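Local atomic coordinates of replicase polyprotein 1a (PDB entry 3LD1), a protein that is the viral polyprotein of avian infectious bronchitis virus that yields several non-structural proteins, represented here by an nsp2 fragment of unsettled role. Residues L19-S24 / L132-A137; R149-V154 / M203-C208; R179-A184 / T229-I234; A259-A264 / F345-V350; R277-F282 / S319-G324. The protein carries 3 engineered substitutions. All coordinates share one frame; numbering follows the deposited sequence.

How the contacts relate
The five contacts run along an elongated chain, from a helical part that holds contacts 1 to 3 to a strand-rich part that holds contacts 4 and 5. The first three are buried and apolar, and contact 1 adds aromatic edge-to-face geometry. Helix 140-162, which carries one side of contact 2, also touches contact 1 through Q135 and contact 3 through V151, so the three adjoin one another along that helix. Contacts 2 and 3 lie closest, with centres about 11 Å apart. Contact 4 is partly buried and contact 5 lies at the surface; both use hydrogen bonds and bridging water, and they meet where F261 touches F282.

Contact 1 of 5, residues L19-S24 / L132-A137; sequences LFFYTS and LWLQVA
F20, F21 and T23 close round W133, joining the end of helix 13-20 to the end of helix 128-134 in the helical part of the chain. The segment 19-24 leaves its helix at F21 through a type I turn from F20 to T23, and all three side chains touch W133 from this corner.

The aromatic part is a T-shaped pair. F20 presents its edge to the face of the six-membered ring of W133, with centroids 5.1 Å apart and planes at 81°. F20 reaches across with CG anti to the backbone N (chi1 -175°), and its CE2 comes within 3.4 Å of W133 CE3. T23 adds a CH-pi contact: its CG2 lies 4.2 Å from the centroid of the five-membered ring of W133, off-centre over that face.

The rest is apolar. F21 runs past W133 in the opposite direction and comes closest to the start of that side chain, CE1 lying 3.4 Å from W133 CB. Helix 30-46 packs on the same tryptophan through A33 and V36, while Y98 meets F21 edge-to-face. Farther along the F21 ring, CE2 is 4.1 Å from L134 CD2, and CZ is 4.2 Å from A137 CB.

Contact 2 of 5, residues R149-V154 / M203-C208; sequences RLVGEV and MAFAKC
Two helices of the buried helical core, 140-162 and 194-207, meet here where L150 lies over F205. Their local axes run in roughly the same direction, 32° apart, and come no closer than 11.7 Å, a spacing bridged largely by the phenyl ring.

L150 covers one face of that ring. Its CB sits almost above the centre, 3.8 Å from the F205 centroid and 13° off the ring normal, a CH-pi contact. Farther out, its CD1 reaches 3.6 Å from F205 CD2, so the leucine spans the ring from its middle toward the CB end of F205. F205 has CG anti to its carbonyl carbon (chi1 -79°), and this sends the ring out across the gap between the helices.

The arrangement is apolar helix-helix packing with one large aromatic side chain between the backbones. Y30 of helix 30-46 touches both L150 and F205, and F181 of helix 174-185 packs on V151 and V154. One turn beyond L150, V154 approaches the ring obliquely, with CG2 4.1 Å from F205 CE1. The same methyl lies 4.4 Å from C208 SG, just past helix 194-207. V151 CG2 makes a looser approach, 4.3 Å from F205 CZ.

Contact 3 of 5, residues R179-A184 / T229-I234; sequences RIFQAA and TCLASI. Engineered in segment 179-184: A183 (natural residue Lys).
I180 meets the start of helix 232-243 with both branches of its side chain, crossing I234 at a slant. Its CG2 branch, anti to the backbone N, faces I234 CG2 at 3.7 Å, methyl against methyl. The longer branch lies anti to the carbonyl carbon (chi1 -64°) and bends at its end, which carries CD1 to S233; there CD1 is 3.3 Å from S233 OG. The serine oxygen therefore rests against both arms of the isoleucine, with OG also 3.4 Å from I180 CG2.

F181, the next residue on the helix, is turned to another side and meets L231 at about a right angle. Both leucine methyls approach the same ring carbon: F181 CE1 is 3.9 Å from L231 CD2 and 4.0 Å from L231 CD1. Their line of approach is oblique to the ring. L231 CD2 also lies 4.4 Å from I180 CG2, so the two patches adjoin. A183 in the segment 179-184 is engineered and stands apart from this surface.

The contact joins helix 174-185 to the turn that leads into helix 232-243, a type I turn from T229 to A232. Helix 194-207 packs on that turn, A200 touching C230 and A204 touching both T229 and L231, while helix 140-162 lies against the contact through F181.

Contact 4 of 5, residues A259-A264 / F345-V350; sequences AFFREA and FALHDV
The F261 ring has the D349 carboxylate and L347 approaching it obliquely, while H348 O lies at the edge of the R262 guanidinium, near its plane. These contacts join the turn after strand 258-260 to the break in strand 345-355, where D349 centres an inverse gamma turn, linking an antiparallel sheet to the mixed one.

D349 is the main polar link. Its OD2 uses the syn lone pair to accept from R262 N, 3.0 Å away, with an N-H...O angle of 155°. The arginine side chain bends back past the carboxylate, with guanidinium and carboxylate planes 53° apart. Its NH1 makes a long salt bridge to D349 OD2, 3.6 Å, and a weak hydrogen bond to H348 O. Thus the backbone N-H and the arginine charge both address one carboxylate oxygen, which would probably favour its anionic form.

The other oxygen, D349 OD1, takes a hydrogen bond from a water that accepts from E263 N. A second water accepts from H348 N and donates to E263 OE2, whereas H348 NE2 is hydrogen-bonded to T291 OG1. Apolar contacts complete the join: F261 CD1 lies 3.9 Å from L347 CD2, and A264 CB lies 4.1 Å from L347 CD1.

Contact 5 of 5, residues R277-F282 / S319-G324; sequences RGTKGF and SAILGG
K280 N donates to G324 O over 2.8 Å, a nearly straight bond with an N-H...O angle of 171°, and the donor lies in the carbonyl plane. Just before it in the chain, T279 CA adds a CA-H...O contact to the same oxygen. A water donates to G324 O at 3.1 Å and to G278 O at 2.5 Å. One carbonyl oxygen therefore collects the backbone N-H, the CA-H and the water.

T279 and I321 supply the side-chain part, crossing at about a right angle. The threonine methyl CG2 lies 3.8 Å from both I321 CD1 and I321 CG1. With CG2 anti to the backbone N, the hydroxyl of T279 is placed beside that N (chi1 -53°), and it hydrogen-bonds to P276 O.

This surface contact ties the loop before strand 281-285 to the two-residue turn of the beta hairpin of strands 316-322 and 325-332, where G323 and G324 have positive phi, as in a type I' turn. L326 on strand 325-332 packs on I321, and K280 shares a backbone hydrogen bond with it. The lysine begins close to the turn, its CB 3.6 Å from G324 O, but its amino group turns off toward a long, weak ion pair with D270.

Contact 1 of 5, residues L19-S24 / L132-A137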
# COMPACT_ATOMS: atom_id res chain seq x y z
N LEU A 19 -25.64 9.41 10.63
CA LEU A 19 -26.59 8.90 9.61
C LEU A 19 -25.93 7.67 9.00
O LEU A 19 -26.39 6.56 9.20
CB LEU A 19 -26.84 9.93 8.54
CG LEU A 19 -27.63 9.50 7.29
CD1 LEU A 19 -28.99 8.89 7.65
CD2 LEU A 19 -27.79 10.73 6.35
N PHE A 20 -24.80 7.83 8.31
CA PHE A 20 -24.17 6.65 7.69
C PHE A 20 -23.99 5.42 8.62
O PHE A 20 -24.04 4.26 8.20
CB PHE A 20 -22.80 6.99 7.05
CG PHE A 20 -22.17 5.80 6.28
CD1 PHE A 20 -22.70 5.40 5.05
CD2 PHE A 20 -21.10 5.08 6.84
CE1 PHE A 20 -22.12 4.30 4.36
CE2 PHE A 20 -20.48 4.01 6.17
CZ PHE A 20 -20.99 3.58 4.95
N PHE A 21 -23.77 5.65 9.90
CA PHE A 21 -23.50 4.53 10.77
C PHE A 21 -24.70 3.63 11.11
O PHE A 21 -24.60 2.75 11.99
CB PHE A 21 -22.87 5.07 12.01
CG PHE A 21 -21.46 5.45 11.83
CD1 PHE A 21 -20.72 4.90 10.76
CD2 PHE A 21 -20.81 6.30 12.76
CE1 PHE A 21 -19.35 5.26 10.60
CE2 PHE A 21 -19.45 6.67 12.59
CZ PHE A 21 -18.74 6.16 11.53
N TYR A 22 -25.83 3.86 10.45
CA TYR A 22 -26.97 2.95 10.55
C TYR A 22 -26.82 1.80 9.58
O TYR A 22 -27.61 0.87 9.63
CB TYR A 22 -28.28 3.66 10.22
CG TYR A 22 -28.86 4.39 11.38
CD1 TYR A 22 -30.04 3.91 12.02
CD2 TYR A 22 -28.26 5.60 11.85
CE1 TYR A 22 -30.60 4.62 13.17
CE2 TYR A 22 -28.82 6.30 12.96
CZ TYR A 22 -29.98 5.76 13.61
OH TYR A 22 -30.52 6.37 14.65
N THR A 23 -25.81 1.89 8.70
CA THR A 23 -25.61 0.95 7.60
C THR A 23 -25.55 -0.50 8.11
O THR A 23 -25.11 -0.76 9.26
CB THR A 23 -24.33 1.25 6.81
OG1 THR A 23 -24.33 0.46 5.61
CG2 THR A 23 -23.09 0.91 7.65
N SER A 24 -26.04 -1.41 7.26
CA SER A 24 -26.14 -2.82 7.66
C SER A 24 -24.94 -3.48 7.01
O SER A 24 -24.56 -4.61 7.35
CB SER A 24 -27.50 -3.48 7.20
OG SER A 24 -27.89 -3.14 5.87
N LEU A 132 -13.49 -0.39 11.52
CA LEU A 132 -13.31 0.01 10.12
C LEU A 132 -14.18 1.21 9.74
O LEU A 132 -13.75 2.01 8.98
CB LEU A 132 -13.43 -1.14 9.14
CG LEU A 132 -12.34 -2.15 8.68
CD1 LEU A 132 -10.82 -2.03 9.16
CD2 LEU A 132 -12.91 -3.58 8.94
N TRP A 133 -15.39 1.38 10.25
CA TRP A 133 -16.21 2.53 9.82
C TRP A 133 -15.66 3.84 10.43
O TRP A 133 -15.60 4.93 9.77
CB TRP A 133 -17.72 2.37 10.12
CG TRP A 133 -18.51 1.19 9.40
CD1 TRP A 133 -19.22 0.21 10.02
CD2 TRP A 133 -18.68 0.93 7.97
NE1 TRP A 133 -19.76 -0.66 9.11
CE2 TRP A 133 -19.48 -0.23 7.85
CE3 TRP A 133 -18.22 1.55 6.80
CZ2 TRP A 133 -19.84 -0.78 6.63
CZ3 TRP A 133 -18.60 1.03 5.59
CH2 TRP A 133 -19.40 -0.15 5.50
N LEU A 134 -15.21 3.74 11.68
CA LEU A 134 -14.54 4.88 12.35
C LEU A 134 -13.38 5.38 11.45
O LEU A 134 -13.18 6.60 11.28
CB LEU A 134 -14.06 4.50 13.76
CG LEU A 134 -15.24 4.16 14.71
CD1 LEU A 134 -14.79 3.75 16.08
CD2 LEU A 134 -16.28 5.30 14.85
N GLN A 135 -12.71 4.41 10.84
CA GLN A 135 -11.53 4.69 10.07
C GLN A 135 -11.91 5.30 8.75
O GLN A 135 -11.05 5.76 8.02
CB GLN A 135 -10.62 3.46 9.94
CG GLN A 135 -9.99 3.06 11.26
CD GLN A 135 -9.52 1.61 11.24
OE1 GLN A 135 -10.05 0.85 10.46
NE2 GLN A 135 -8.51 1.22 12.08
N VAL A 136 -13.21 5.38 8.48
CA VAL A 136 -13.64 6.11 7.28
C VAL A 136 -14.63 7.20 7.62
O VAL A 136 -15.26 7.77 6.74
CB VAL A 136 -14.23 5.16 6.12
CG1 VAL A 136 -13.12 4.33 5.52
CG2 VAL A 136 -15.26 4.21 6.67
N ALA A 137 -14.75 7.51 8.91
CA ALA A 137 -15.62 8.57 9.34
C ALA A 137 -15.27 9.85 8.61
O ALA A 137 -14.13 10.06 8.36
CB ALA A 137 -15.50 8.74 10.82

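Contact 2 of 5, residues R149-V154 / M203-C208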
# COMPACT_ATOMS: atom_id res chain seq x y z
N ARG A 149 -4.34 2.96 14.02
CA ARG A 149 -4.17 1.52 14.30
C ARG A 149 -3.62 0.81 13.12
O ARG A 149 -3.09 -0.31 13.24
CB ARG A 149 -5.48 0.80 14.61
CG ARG A 149 -6.30 1.28 15.76
CD ARG A 149 -7.56 0.31 15.91
NE ARG A 149 -7.62 -0.13 17.30
CZ ARG A 149 -7.56 -1.39 17.73
NH1 ARG A 149 -7.53 -2.44 16.91
NH2 ARG A 149 -7.59 -1.60 19.04
N LEU A 150 -3.85 1.42 11.95
CA LEU A 150 -3.49 0.84 10.66
C LEU A 150 -1.98 0.85 10.35
O LEU A 150 -1.51 0.03 9.56
CB LEU A 150 -4.24 1.52 9.54
CG LEU A 150 -5.75 1.40 9.61
CD1 LEU A 150 -6.43 2.22 8.55
CD2 LEU A 150 -6.21 -0.00 9.57
N VAL A 151 -1.25 1.75 11.03
CA VAL A 151 0.19 1.88 10.87
C VAL A 151 0.81 0.56 11.29
O VAL A 151 1.42 -0.14 10.49
CB VAL A 151 0.68 3.03 11.71
CG1 VAL A 151 2.19 3.16 11.57
CG2 VAL A 151 -0.03 4.36 11.27
N GLY A 152 0.55 0.17 12.52
CA GLY A 152 0.89 -1.16 13.01
C GLY A 152 0.55 -2.27 12.03
O GLY A 152 1.40 -3.11 11.77
N GLU A 153 -0.67 -2.32 11.49
CA GLU A 153 -1.00 -3.47 10.59
C GLU A 153 -0.12 -3.39 9.34
O GLU A 153 0.52 -4.39 8.97
CB GLU A 153 -2.51 -3.61 10.21
CG GLU A 153 -3.43 -4.10 11.38
CD GLU A 153 -4.83 -3.38 11.40
OE1 GLU A 153 -5.60 -3.49 10.41
OE2 GLU A 153 -5.17 -2.72 12.42
N VAL A 154 -0.02 -2.18 8.75
CA VAL A 154 0.68 -2.00 7.50
C VAL A 154 2.18 -2.23 7.69
O VAL A 154 2.81 -2.98 6.91
CB VAL A 154 0.39 -0.64 6.90
CG1 VAL A 154 1.29 -0.34 5.74
CG2 VAL A 154 -1.04 -0.59 6.50
N MET A 203 -7.37 7.13 1.24
CA MET A 203 -7.19 6.58 -0.09
C MET A 203 -6.01 5.61 -0.05
O MET A 203 -6.10 4.48 -0.52
CB MET A 203 -7.02 7.68 -1.12
CG MET A 203 -6.89 7.09 -2.54
SD MET A 203 -5.21 6.38 -2.81
CE MET A 203 -4.54 7.57 -3.97
N ALA A 204 -4.93 6.02 0.59
CA ALA A 204 -3.74 5.20 0.64
C ALA A 204 -3.95 3.97 1.48
O ALA A 204 -3.42 2.89 1.13
CB ALA A 204 -2.55 6.02 1.14
N PHE A 205 -4.71 4.07 2.58
CA PHE A 205 -4.93 2.83 3.41
C PHE A 205 -5.86 1.82 2.65
O PHE A 205 -5.75 0.63 2.86
CB PHE A 205 -5.46 3.11 4.84
CG PHE A 205 -4.38 3.58 5.86
CD1 PHE A 205 -3.20 2.88 6.04
CD2 PHE A 205 -4.61 4.69 6.63
CE1 PHE A 205 -2.25 3.30 6.89
CE2 PHE A 205 -3.69 5.13 7.53
CZ PHE A 205 -2.47 4.43 7.67
N ALA A 206 -6.74 2.34 1.80
CA ALA A 206 -7.55 1.54 0.91
C ALA A 206 -6.60 0.87 -0.06
O ALA A 206 -6.72 -0.33 -0.34
CB ALA A 206 -8.58 2.43 0.12
N LYS A 207 -5.60 1.61 -0.55
CA LYS A 207 -4.85 1.06 -1.67
C LYS A 207 -4.11 -0.14 -1.20
O LYS A 207 -3.84 -1.04 -1.98
CB LYS A 207 -3.94 2.04 -2.40
CG LYS A 207 -3.36 1.46 -3.71
CD LYS A 207 -2.61 2.47 -4.60
CE LYS A 207 -1.88 1.81 -5.80
NZ LYS A 207 -0.89 2.79 -6.39
N CYS A 208 -3.86 -0.19 0.09
CA CYS A 208 -3.10 -1.28 0.51
C CYS A 208 -3.74 -2.11 1.57
O CYS A 208 -3.10 -2.96 2.19
CB CYS A 208 -1.71 -0.83 0.82
SG CYS A 208 -1.55 0.18 2.19

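Contact 3 of 5, residues R179-A184 / T229-I234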
# COMPACT_ATOMS: atom_id res chain seq x y z
N ARG A 179 8.16 8.06 10.80
CA ARG A 179 8.03 9.47 10.54
C ARG A 179 7.04 9.81 9.43
O ARG A 179 6.41 10.88 9.48
CB ARG A 179 9.36 10.09 10.18
CG ARG A 179 9.85 9.62 8.82
CD ARG A 179 10.28 10.82 7.99
NE ARG A 179 11.63 10.68 7.43
CZ ARG A 179 12.78 10.69 8.15
NH1 ARG A 179 12.78 10.79 9.48
NH2 ARG A 179 13.96 10.60 7.52
N ILE A 180 6.93 8.94 8.42
CA ILE A 180 6.15 9.33 7.27
C ILE A 180 4.69 9.31 7.71
O ILE A 180 3.93 10.24 7.41
CB ILE A 180 6.38 8.41 6.08
CG1 ILE A 180 7.83 8.51 5.59
CG2 ILE A 180 5.40 8.72 4.98
CD1 ILE A 180 8.25 9.83 4.88
N PHE A 181 4.33 8.28 8.46
CA PHE A 181 2.99 8.16 9.00
C PHE A 181 2.69 9.25 10.03
O PHE A 181 1.66 9.88 9.97
CB PHE A 181 2.83 6.83 9.67
CG PHE A 181 2.63 5.68 8.72
CD1 PHE A 181 1.42 5.54 8.00
CD2 PHE A 181 3.62 4.71 8.53
CE1 PHE A 181 1.20 4.43 7.10
CE2 PHE A 181 3.42 3.61 7.64
CZ PHE A 181 2.20 3.48 6.92
N GLN A 182 3.62 9.43 10.95
CA GLN A 182 3.63 10.52 11.87
C GLN A 182 3.30 11.85 11.18
O GLN A 182 2.34 12.50 11.60
CB GLN A 182 5.01 10.59 12.45
CG GLN A 182 5.06 10.67 13.91
CD GLN A 182 6.46 10.27 14.44
OE1 GLN A 182 7.52 10.83 14.04
NE2 GLN A 182 6.47 9.29 15.33
N ALA A 183 4.06 12.23 10.15
CA ALA A 183 3.89 13.52 9.47
C ALA A 183 2.50 13.51 8.95
O ALA A 183 1.70 14.39 9.32
CB ALA A 183 4.91 13.75 8.34
N ALA A 184 2.16 12.45 8.20
CA ALA A 184 0.87 12.30 7.54
C ALA A 184 -0.36 12.31 8.48
O ALA A 184 -1.44 12.83 8.12
CB ALA A 184 0.85 11.02 6.73
N THR A 229 0.30 7.18 -3.99
CA THR A 229 -0.37 7.70 -2.82
C THR A 229 0.55 8.61 -2.06
O THR A 229 1.76 8.68 -2.32
CB THR A 229 -0.75 6.57 -1.87
OG1 THR A 229 0.40 6.13 -1.11
CG2 THR A 229 -1.38 5.39 -2.67
N CYS A 230 -0.00 9.27 -1.07
CA CYS A 230 0.83 10.07 -0.23
C CYS A 230 1.82 9.19 0.54
O CYS A 230 2.62 9.67 1.31
CB CYS A 230 -0.03 10.88 0.72
SG CYS A 230 -0.88 9.87 1.98
N LEU A 231 1.74 7.89 0.40
CA LEU A 231 2.72 7.08 1.06
C LEU A 231 3.91 6.81 0.13
O LEU A 231 4.84 6.13 0.54
CB LEU A 231 2.11 5.78 1.57
CG LEU A 231 1.08 5.91 2.69
CD1 LEU A 231 0.49 4.56 3.18
CD2 LEU A 231 1.68 6.64 3.88
N ALA A 232 3.92 7.41 -1.06
CA ALA A 232 5.05 7.18 -2.03
C ALA A 232 6.36 7.54 -1.41
O ALA A 232 7.44 6.99 -1.74
CB ALA A 232 4.92 8.03 -3.31
N SER A 233 6.27 8.54 -0.56
CA SER A 233 7.48 9.07 -0.03
C SER A 233 8.22 7.94 0.74
O SER A 233 9.42 8.05 1.03
CB SER A 233 7.15 10.28 0.79
OG SER A 233 6.60 9.86 2.03
N ILE A 234 7.57 6.83 1.08
CA ILE A 234 8.38 5.78 1.65
C ILE A 234 9.18 5.00 0.55
O ILE A 234 10.40 4.82 0.63
CB ILE A 234 7.66 4.92 2.73
CG1 ILE A 234 7.41 3.55 2.22
CG2 ILE A 234 6.37 5.51 3.32
CD1 ILE A 234 8.09 2.60 3.06

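Contact 4 of 5, residues A259-A264 / F345-V350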
# COMPACT_ATOMS: atom_id res chain seq x y z
N ALA A 259 22.21 -8.81 -4.03
CA ALA A 259 22.41 -7.99 -5.23
C ALA A 259 21.09 -7.56 -5.87
O ALA A 259 20.14 -8.34 -5.94
CB ALA A 259 23.23 -8.71 -6.24
N PHE A 260 21.07 -6.34 -6.39
CA PHE A 260 19.85 -5.75 -6.80
C PHE A 260 20.01 -5.23 -8.20
O PHE A 260 20.62 -4.17 -8.40
CB PHE A 260 19.53 -4.59 -5.85
CG PHE A 260 19.08 -5.05 -4.50
CD1 PHE A 260 20.00 -5.32 -3.50
CD2 PHE A 260 17.74 -5.24 -4.22
CE1 PHE A 260 19.57 -5.79 -2.25
CE2 PHE A 260 17.29 -5.73 -2.98
CZ PHE A 260 18.19 -6.00 -1.99
N PHE A 261 19.46 -6.00 -9.14
CA PHE A 261 19.60 -5.81 -10.54
C PHE A 261 18.42 -4.99 -11.02
O PHE A 261 17.63 -4.53 -10.21
CB PHE A 261 19.63 -7.18 -11.16
CG PHE A 261 21.01 -7.82 -11.13
CD1 PHE A 261 21.28 -8.87 -10.29
CD2 PHE A 261 22.06 -7.30 -11.92
CE1 PHE A 261 22.57 -9.43 -10.24
CE2 PHE A 261 23.31 -7.85 -11.87
CZ PHE A 261 23.57 -8.91 -11.00
N ARG A 262 18.27 -4.78 -12.33
CA ARG A 262 17.22 -3.81 -12.79
C ARG A 262 15.90 -4.08 -12.11
O ARG A 262 15.28 -3.20 -11.60
CB ARG A 262 17.02 -3.81 -14.33
CG ARG A 262 17.49 -2.55 -15.07
CD ARG A 262 18.76 -2.80 -15.86
NE ARG A 262 18.64 -2.88 -17.34
CZ ARG A 262 18.33 -3.98 -18.04
NH1 ARG A 262 18.00 -5.14 -17.43
NH2 ARG A 262 18.30 -3.92 -19.39
N GLU A 263 15.54 -5.34 -12.08
CA GLU A 263 14.18 -5.79 -11.85
C GLU A 263 14.10 -6.96 -10.96
O GLU A 263 13.08 -7.55 -10.93
CB GLU A 263 13.57 -6.22 -13.18
CG GLU A 263 13.11 -5.08 -14.04
CD GLU A 263 12.95 -5.52 -15.50
OE1 GLU A 263 11.96 -5.07 -16.16
OE2 GLU A 263 13.83 -6.35 -15.96
N ALA A 264 15.17 -7.31 -10.24
CA ALA A 264 15.14 -8.47 -9.35
C ALA A 264 16.22 -8.40 -8.28
O ALA A 264 17.28 -7.76 -8.50
CB ALA A 264 15.31 -9.78 -10.13
N PHE A 345 16.52 -19.35 -14.60
CA PHE A 345 15.89 -18.07 -14.76
C PHE A 345 17.02 -17.02 -15.14
O PHE A 345 18.07 -16.91 -14.47
CB PHE A 345 15.13 -17.73 -13.49
CG PHE A 345 14.07 -16.67 -13.69
CD1 PHE A 345 14.26 -15.39 -13.23
CD2 PHE A 345 12.87 -16.96 -14.33
CE1 PHE A 345 13.25 -14.40 -13.41
CE2 PHE A 345 11.91 -16.01 -14.52
CZ PHE A 345 12.10 -14.73 -14.04
N ALA A 346 16.82 -16.30 -16.24
CA ALA A 346 17.81 -15.32 -16.65
C ALA A 346 17.20 -13.97 -16.44
O ALA A 346 16.00 -13.73 -16.76
CB ALA A 346 18.19 -15.50 -18.09
N LEU A 347 17.98 -13.09 -15.86
CA LEU A 347 17.50 -11.73 -15.64
C LEU A 347 17.83 -10.85 -16.81
O LEU A 347 18.68 -11.20 -17.61
CB LEU A 347 18.24 -11.20 -14.46
CG LEU A 347 17.70 -11.32 -13.05
CD1 LEU A 347 16.79 -12.57 -12.68
CD2 LEU A 347 18.87 -11.24 -12.20
N HIS A 348 17.21 -9.68 -16.94
CA HIS A 348 17.48 -8.96 -18.18
C HIS A 348 18.68 -7.96 -18.13
O HIS A 348 18.73 -7.03 -18.95
CB HIS A 348 16.22 -8.28 -18.70
CG HIS A 348 15.05 -9.18 -18.84
ND1 HIS A 348 13.76 -8.75 -18.64
CD2 HIS A 348 14.96 -10.48 -19.18
CE1 HIS A 348 12.92 -9.74 -18.85
NE2 HIS A 348 13.62 -10.81 -19.15
N ASP A 349 19.66 -8.13 -17.23
CA ASP A 349 20.78 -7.21 -17.28
C ASP A 349 21.85 -7.56 -18.30
O ASP A 349 23.00 -7.87 -17.94
CB ASP A 349 21.34 -6.98 -15.91
CG ASP A 349 20.27 -6.55 -14.96
OD1 ASP A 349 19.46 -7.41 -14.62
OD2 ASP A 349 20.20 -5.36 -14.58
N VAL A 350 21.48 -7.48 -19.57
CA VAL A 350 22.28 -8.07 -20.60
C VAL A 350 23.59 -7.30 -20.83
O VAL A 350 23.56 -6.12 -21.05
CB VAL A 350 21.48 -8.22 -21.92
CG1 VAL A 350 22.35 -8.95 -22.96
CG2 VAL A 350 20.23 -9.03 -21.70
O HOH W 1 15.33 -8.86 -15.02
O HOH W 2 16.91 -7.61 -13.63

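Contact 5 of 5, residues R277-F282 / S319-G324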
# COMPACT_ATOMS: atom_id res chain seq x y z
N ARG A 277 35.71 -24.23 -6.96
CA ARG A 277 35.84 -23.51 -5.70
C ARG A 277 35.94 -22.06 -6.04
O ARG A 277 36.74 -21.65 -6.96
CB ARG A 277 37.13 -23.92 -4.95
CG ARG A 277 36.86 -24.94 -3.78
CD ARG A 277 35.61 -24.50 -2.96
NE ARG A 277 35.92 -23.92 -1.67
CZ ARG A 277 35.10 -23.95 -0.63
NH1 ARG A 277 33.92 -24.54 -0.76
NH2 ARG A 277 35.48 -23.42 0.52
N GLY A 278 35.14 -21.28 -5.30
CA GLY A 278 35.24 -19.83 -5.33
C GLY A 278 34.35 -19.23 -6.37
O GLY A 278 34.32 -18.02 -6.51
N THR A 279 33.64 -20.08 -7.13
CA THR A 279 32.62 -19.59 -8.06
C THR A 279 31.42 -19.05 -7.31
O THR A 279 30.89 -19.72 -6.45
CB THR A 279 32.11 -20.72 -8.99
OG1 THR A 279 33.21 -21.38 -9.63
CG2 THR A 279 31.22 -20.15 -10.08
N LYS A 280 30.92 -17.88 -7.68
CA LYS A 280 29.74 -17.34 -7.06
C LYS A 280 28.53 -17.43 -7.94
O LYS A 280 28.67 -17.37 -9.16
CB LYS A 280 29.95 -15.85 -6.79
CG LYS A 280 30.95 -15.56 -5.73
CD LYS A 280 31.20 -14.03 -5.56
CE LYS A 280 32.01 -13.77 -4.29
NZ LYS A 280 31.60 -12.41 -3.73
N GLY A 281 27.34 -17.46 -7.32
CA GLY A 281 26.13 -17.42 -8.12
C GLY A 281 24.99 -16.64 -7.51
O GLY A 281 25.11 -16.02 -6.45
N PHE A 282 23.86 -16.66 -8.19
CA PHE A 282 22.74 -15.89 -7.73
C PHE A 282 21.52 -16.75 -7.50
O PHE A 282 21.32 -17.77 -8.20
CB PHE A 282 22.43 -14.80 -8.73
CG PHE A 282 23.65 -14.01 -9.24
CD1 PHE A 282 24.35 -13.12 -8.39
CD2 PHE A 282 24.08 -14.15 -10.59
CE1 PHE A 282 25.40 -12.36 -8.89
CE2 PHE A 282 25.14 -13.41 -11.09
CZ PHE A 282 25.79 -12.48 -10.24
N SER A 319 25.79 -21.74 -19.66
CA SER A 319 26.34 -21.07 -18.53
C SER A 319 27.78 -20.86 -18.83
O SER A 319 28.33 -21.60 -19.63
CB SER A 319 26.17 -21.90 -17.26
OG SER A 319 26.67 -23.19 -17.43
N ALA A 320 28.36 -19.81 -18.26
CA ALA A 320 29.78 -19.49 -18.37
C ALA A 320 30.15 -18.81 -17.07
O ALA A 320 29.35 -18.06 -16.49
CB ALA A 320 30.02 -18.53 -19.58
N ILE A 321 31.32 -19.10 -16.54
CA ILE A 321 31.70 -18.39 -15.34
C ILE A 321 32.45 -17.12 -15.66
O ILE A 321 33.58 -17.18 -16.05
CB ILE A 321 32.56 -19.26 -14.43
CG1 ILE A 321 31.66 -20.37 -13.86
CG2 ILE A 321 33.17 -18.38 -13.35
CD1 ILE A 321 32.41 -21.53 -13.40
N LEU A 322 31.81 -15.97 -15.46
CA LEU A 322 32.39 -14.66 -15.81
C LEU A 322 32.63 -13.81 -14.58
O LEU A 322 31.81 -13.82 -13.63
CB LEU A 322 31.49 -13.94 -16.80
CG LEU A 322 31.05 -14.83 -18.00
CD1 LEU A 322 29.98 -14.11 -18.83
CD2 LEU A 322 32.21 -15.12 -18.91
N GLY A 323 33.77 -13.13 -14.55
CA GLY A 323 34.13 -12.38 -13.35
C GLY A 323 33.83 -13.19 -12.09
O GLY A 323 33.35 -12.66 -11.13
N GLY A 324 34.05 -14.48 -12.11
CA GLY A 324 33.90 -15.31 -10.92
C GLY A 324 32.50 -15.70 -10.56
O GLY A 324 32.32 -16.32 -9.51
O HOH W 3 34.30 -15.60 -7.21